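Long-range contacts in D-xylonate dehydratase (Caulobacter crescentus, PDB 5OYN), which catalyses the dehydration of D-xylonate to 2-dehydro-3-deoxy-D-arabinonate in D-xylose degradation, using a [2Fe-2S] cluster and magnesium, and also dehydrates D-gluconate: residues Glu224-Ser229 against Lys270-Asn275; Val473-Pro478 against Gly496-Thr501. All blocks are in the same frame, centred on the assembly; numbering follows the deposited sequence.

Interaction 1: residues Glu224-Ser229 against Lys270-Asn275; sequences EALGLS and KQAFEN
The ring of Phe-273 carries Leu-226 over one face: the methyl CD2 of Leu-226 stands 4.0 Å from CD1 of Phe-273. Ile-293, Met-296 and Ala-297 of helix 289-299 and the loop residue Ile-304 also touch the Phe-273 side chain. The CB of Phe-273 leaves its helix pointing away from 224-229, but CG lies beside the backbone N (chi1 -75°), and this turn brings the ring back within range of Leu-226. The other flat group, the Asn-275 amide, offers only its root to the contact: CB of Asn-275 meets the carbonyl O of Ala-225 at 4.0 Å, while OD1 is held by the backbone N of His-352. Ala-272 points its CB at 224-229 and brings it 4.0 Å from the carbonyl O of Leu-226. The branch CD2 of Leu-226 also lies along the backbone of helix 270-282, 3.3 Å from O of Ala-272 and 3.7 Å from CA of Phe-273. The small alanine is consistent with the close approach of the two backbones, CA of Leu-226 and CA of Ala-272 being 5.1 Å apart. Just beyond, the chain finishes helix 215-225 in a Schellman motif: Gly-227 takes a positive phi of 76°, and its N bonds to O of Glu-224 at 2.8 Å. The contact thus joins the C-terminal end of helix 215-225 to the first turns of helix 270-282. No hydrogen bond crosses it; buried methyl and CB carbons make van der Waals contact with one another and with main-chain carbonyls, and the polar end of Asn-275 is satisfied outside it.

Interaction 2: residues Val473-Pro478 against Gly496-Thr501; sequences VVNMQP and GRQSGT
Val-473 and Val-474 both give their backbone N-H to one acceptor, the carbonyl O of Arg-497. The bond from Val-474 N is the sounder, 2.9 Å to Arg-497 O with 150° at the hydrogen, and it arrives tilted 19° from the carbonyl plane; that from Val-473 N to the same O, at 2.8 Å, is bent and weak. Methyl-to-backbone van der Waals contact accompanies these bonds. Val-474 holds CG2 beside its backbone N, which sets this methyl against the chain of 496-501, with CG2 of Val-474 3.2 Å from O of Arg-497. In the third kind the side chains cross, each amide oxygen resting against the other's CB. Asn-475, centre of an inverse gamma turn, meets Gln-498 with the amide planes 85° apart; OD1 of Asn-475 lies 3.7 Å from CB of Gln-498, and OE1 of Gln-498 is 3.4 Å from CB of Asn-475. The Gln-498 amide is gripped at both ends from elsewhere, OE1 by Ser-506 OG and NE2 by Ser-504 O. CB of Arg-497 leaves away from 473-478, and its guanidinium group bonds through NE to Asn-288 and weakly through NH2 to the magnesium ligand Glu-472; the side chain lies about 4 Å from the magnesium ion. Two loops are joined here, following strands 455-460 and 492-494: Val-474 touches Ile-459 of strand 455-460 and Leu-508 of strand 507-511, Asn-475 touches Trp-180 of helix 177-187, and Val-473 meets His-600 of a second subunit.

In the fold
Interactions 1 and 2 are both buried, yet they share no element: the contacts lie on opposite sides of the chain's centre, their nearest atoms about 17 Å apart. Interaction 1 belongs to the N-terminal family region and joins the end of one helix and its following turn to the start of another helix, away from the annotated sites and with no other subunit touching it. Interaction 2 belongs to the C-terminal region and joins loop to loop beside the magnesium site, with a second subunit within reach. Interaction 1 relies on van der Waals packing, whereas the loops are joined by two backbone bonds to one carbonyl, one of them weak, and by crossing Asn and Gln side chains.

Interaction 1: residues Glu224-Ser229 against Lys270-Asn275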
# COMPACT_ATOMS: atom_id res chain seq x y z
N GLU A 224 -28.11 -2.48 8.87
CA GLU A 224 -28.22 -1.63 10.05
C GLU A 224 -29.52 -1.92 10.79
O GLU A 224 -29.51 -2.16 12.01
CB GLU A 224 -28.11 -0.15 9.67
CG GLU A 224 -27.40 0.69 10.74
CD GLU A 224 -27.34 2.20 10.43
OE1 GLU A 224 -27.08 2.59 9.26
OE2 GLU A 224 -27.55 3.00 11.36
N ALA A 225 -30.64 -1.95 10.06
CA ALA A 225 -31.92 -2.29 10.66
C ALA A 225 -31.89 -3.67 11.31
O ALA A 225 -32.49 -3.87 12.37
CB ALA A 225 -33.02 -2.24 9.60
N LEU A 226 -31.20 -4.62 10.68
CA LEU A 226 -31.04 -5.95 11.25
C LEU A 226 -30.19 -5.95 12.51
O LEU A 226 -30.10 -7.00 13.16
CB LEU A 226 -30.39 -6.88 10.23
CG LEU A 226 -31.24 -7.47 9.11
CD1 LEU A 226 -30.44 -8.56 8.40
CD2 LEU A 226 -32.57 -8.01 9.64
N GLY A 227 -29.56 -4.82 12.86
CA GLY A 227 -28.72 -4.74 14.04
C GLY A 227 -27.36 -5.39 13.89
O GLY A 227 -26.76 -5.79 14.89
N LEU A 228 -26.85 -5.48 12.65
CA LEU A 228 -25.60 -6.14 12.33
C LEU A 228 -24.43 -5.18 12.09
O LEU A 228 -23.30 -5.63 11.91
CB LEU A 228 -25.80 -7.03 11.10
CG LEU A 228 -26.24 -8.46 11.44
CD1 LEU A 228 -26.44 -9.32 10.19
CD2 LEU A 228 -25.23 -9.09 12.37
N SER A 229 -24.68 -3.87 12.08
CA SER A 229 -23.62 -2.89 11.95
C SER A 229 -23.89 -1.76 12.93
O SER A 229 -24.99 -1.64 13.47
CB SER A 229 -23.53 -2.34 10.52
OG SER A 229 -24.68 -1.58 10.23
N LYS A 270 -36.63 -13.42 13.97
CA LYS A 270 -37.68 -12.99 13.06
C LYS A 270 -38.04 -11.53 13.30
O LYS A 270 -38.38 -10.81 12.35
CB LYS A 270 -38.91 -13.89 13.22
CG LYS A 270 -40.18 -13.36 12.60
CD LYS A 270 -40.41 -13.92 11.21
CE LYS A 270 -41.80 -13.53 10.67
NZ LYS A 270 -42.31 -14.49 9.63
N GLN A 271 -37.96 -11.06 14.55
CA GLN A 271 -38.31 -9.67 14.82
C GLN A 271 -37.34 -8.73 14.11
O GLN A 271 -37.75 -7.68 13.59
CB GLN A 271 -38.30 -9.38 16.32
CG GLN A 271 -38.97 -10.40 17.19
CD GLN A 271 -39.57 -9.75 18.42
OE1 GLN A 271 -38.85 -9.24 19.28
NE2 GLN A 271 -40.90 -9.74 18.49
N ALA A 272 -36.05 -9.08 14.12
CA ALA A 272 -35.04 -8.27 13.45
C ALA A 272 -35.32 -8.19 11.96
O ALA A 272 -35.24 -7.10 11.37
CB ALA A 272 -33.65 -8.83 13.70
N PHE A 273 -35.66 -9.31 11.33
CA PHE A 273 -36.00 -9.27 9.92
C PHE A 273 -37.24 -8.42 9.66
O PHE A 273 -37.33 -7.76 8.62
CB PHE A 273 -36.18 -10.69 9.38
CG PHE A 273 -34.89 -11.44 9.18
CD1 PHE A 273 -34.13 -11.27 8.02
CD2 PHE A 273 -34.43 -12.33 10.14
CE1 PHE A 273 -32.94 -11.97 7.84
CE2 PHE A 273 -33.24 -13.04 9.97
CZ PHE A 273 -32.49 -12.85 8.82
N GLU A 274 -38.20 -8.41 10.59
CA GLU A 274 -39.38 -7.57 10.40
C GLU A 274 -39.02 -6.09 10.48
O GLU A 274 -39.65 -5.27 9.81
CB GLU A 274 -40.46 -7.92 11.44
CG GLU A 274 -41.08 -9.32 11.29
CD GLU A 274 -42.24 -9.58 12.26
OE1 GLU A 274 -42.04 -9.38 13.48
OE2 GLU A 274 -43.35 -9.98 11.81
N ASN A 275 -38.02 -5.74 11.29
CA ASN A 275 -37.52 -4.36 11.32
C ASN A 275 -36.92 -3.96 9.97
O ASN A 275 -37.20 -2.87 9.44
CB ASN A 275 -36.49 -4.20 12.43
CG ASN A 275 -37.13 -4.11 13.79
OD1 ASN A 275 -38.36 -4.03 13.90
ND2 ASN A 275 -36.32 -4.13 14.84

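Interaction 2: residues Val473-Pro478 against Gly496-Thr501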
# COMPACT_ATOMS: atom_id res chain seq x y z
N VAL A 473 -33.79 -7.19 -15.90
CA VAL A 473 -34.25 -6.85 -17.25
C VAL A 473 -35.73 -6.50 -17.34
O VAL A 473 -36.28 -6.37 -18.44
CB VAL A 473 -33.94 -8.01 -18.23
CG1 VAL A 473 -32.43 -8.18 -18.42
CG2 VAL A 473 -34.60 -9.30 -17.77
N VAL A 474 -36.40 -6.32 -16.20
CA VAL A 474 -37.84 -6.11 -16.23
C VAL A 474 -38.20 -4.64 -16.49
O VAL A 474 -39.28 -4.36 -17.03
CB VAL A 474 -38.49 -6.63 -14.93
CG1 VAL A 474 -39.98 -6.31 -14.90
CG2 VAL A 474 -38.29 -8.14 -14.81
N ASN A 475 -37.34 -3.69 -16.13
CA ASN A 475 -37.69 -2.29 -16.35
C ASN A 475 -37.69 -1.94 -17.85
O ASN A 475 -36.94 -1.05 -18.28
CB ASN A 475 -36.77 -1.35 -15.55
CG ASN A 475 -35.28 -1.61 -15.78
OD1 ASN A 475 -34.81 -2.75 -15.77
ND2 ASN A 475 -34.52 -0.53 -15.96
N MET A 476 -38.53 -2.63 -18.62
CA MET A 476 -38.66 -2.39 -20.06
C MET A 476 -39.31 -1.04 -20.32
O MET A 476 -40.21 -0.61 -19.59
CB MET A 476 -39.50 -3.49 -20.70
CG MET A 476 -38.78 -4.81 -20.87
SD MET A 476 -39.87 -6.21 -21.24
CE MET A 476 -40.68 -6.39 -19.66
N GLN A 477 -38.87 -0.36 -21.40
CA GLN A 477 -39.42 0.95 -21.71
C GLN A 477 -40.38 0.89 -22.91
O GLN A 477 -40.30 -0.02 -23.73
CB GLN A 477 -38.29 1.96 -22.01
CG GLN A 477 -37.52 1.74 -23.30
CD GLN A 477 -36.62 2.92 -23.63
OE1 GLN A 477 -36.09 3.58 -22.73
NE2 GLN A 477 -36.44 3.19 -24.92
N PRO A 478 -41.31 1.85 -23.01
CA PRO A 478 -42.24 1.88 -24.14
C PRO A 478 -41.50 1.91 -25.47
O PRO A 478 -40.32 2.31 -25.52
CB PRO A 478 -43.02 3.18 -23.92
CG PRO A 478 -42.94 3.44 -22.47
CD PRO A 478 -41.61 2.90 -22.03
N GLY A 496 -37.95 -12.11 -14.02
CA GLY A 496 -36.66 -11.63 -13.60
C GLY A 496 -36.77 -10.48 -12.63
O GLY A 496 -37.79 -10.28 -11.96
N ARG A 497 -35.69 -9.69 -12.54
CA ARG A 497 -35.54 -8.58 -11.60
C ARG A 497 -35.35 -7.28 -12.37
O ARG A 497 -35.42 -7.24 -13.60
CB ARG A 497 -34.37 -8.84 -10.64
CG ARG A 497 -34.21 -10.32 -10.23
CD ARG A 497 -33.21 -10.53 -9.10
NE ARG A 497 -32.18 -9.50 -9.11
CZ ARG A 497 -31.05 -9.57 -9.81
NH1 ARG A 497 -30.80 -10.64 -10.55
NH2 ARG A 497 -30.18 -8.58 -9.77
N GLN A 498 -35.15 -6.19 -11.63
CA GLN A 498 -34.74 -4.92 -12.22
C GLN A 498 -33.78 -4.26 -11.25
O GLN A 498 -33.77 -4.58 -10.06
CB GLN A 498 -35.93 -4.00 -12.50
CG GLN A 498 -36.46 -3.33 -11.26
CD GLN A 498 -37.71 -2.54 -11.53
OE1 GLN A 498 -38.21 -2.50 -12.66
NE2 GLN A 498 -38.23 -1.88 -10.50
N SER A 499 -32.98 -3.32 -11.76
CA SER A 499 -32.01 -2.65 -10.90
C SER A 499 -32.73 -1.92 -9.77
O SER A 499 -33.78 -1.30 -9.97
CB SER A 499 -31.17 -1.66 -11.70
OG SER A 499 -30.19 -1.04 -10.89
N GLY A 500 -32.15 -1.99 -8.58
CA GLY A 500 -32.69 -1.24 -7.45
C GLY A 500 -32.78 0.24 -7.74
O GLY A 500 -33.39 1.01 -6.99
N THR A 501 -32.15 0.65 -8.82
CA THR A 501 -32.16 2.03 -9.28
C THR A 501 -33.26 2.29 -10.29
O THR A 501 -33.33 3.41 -10.83
CB THR A 501 -30.78 2.36 -9.88
OG1 THR A 501 -30.57 1.57 -11.06
CG2 THR A 501 -29.70 2.01 -8.89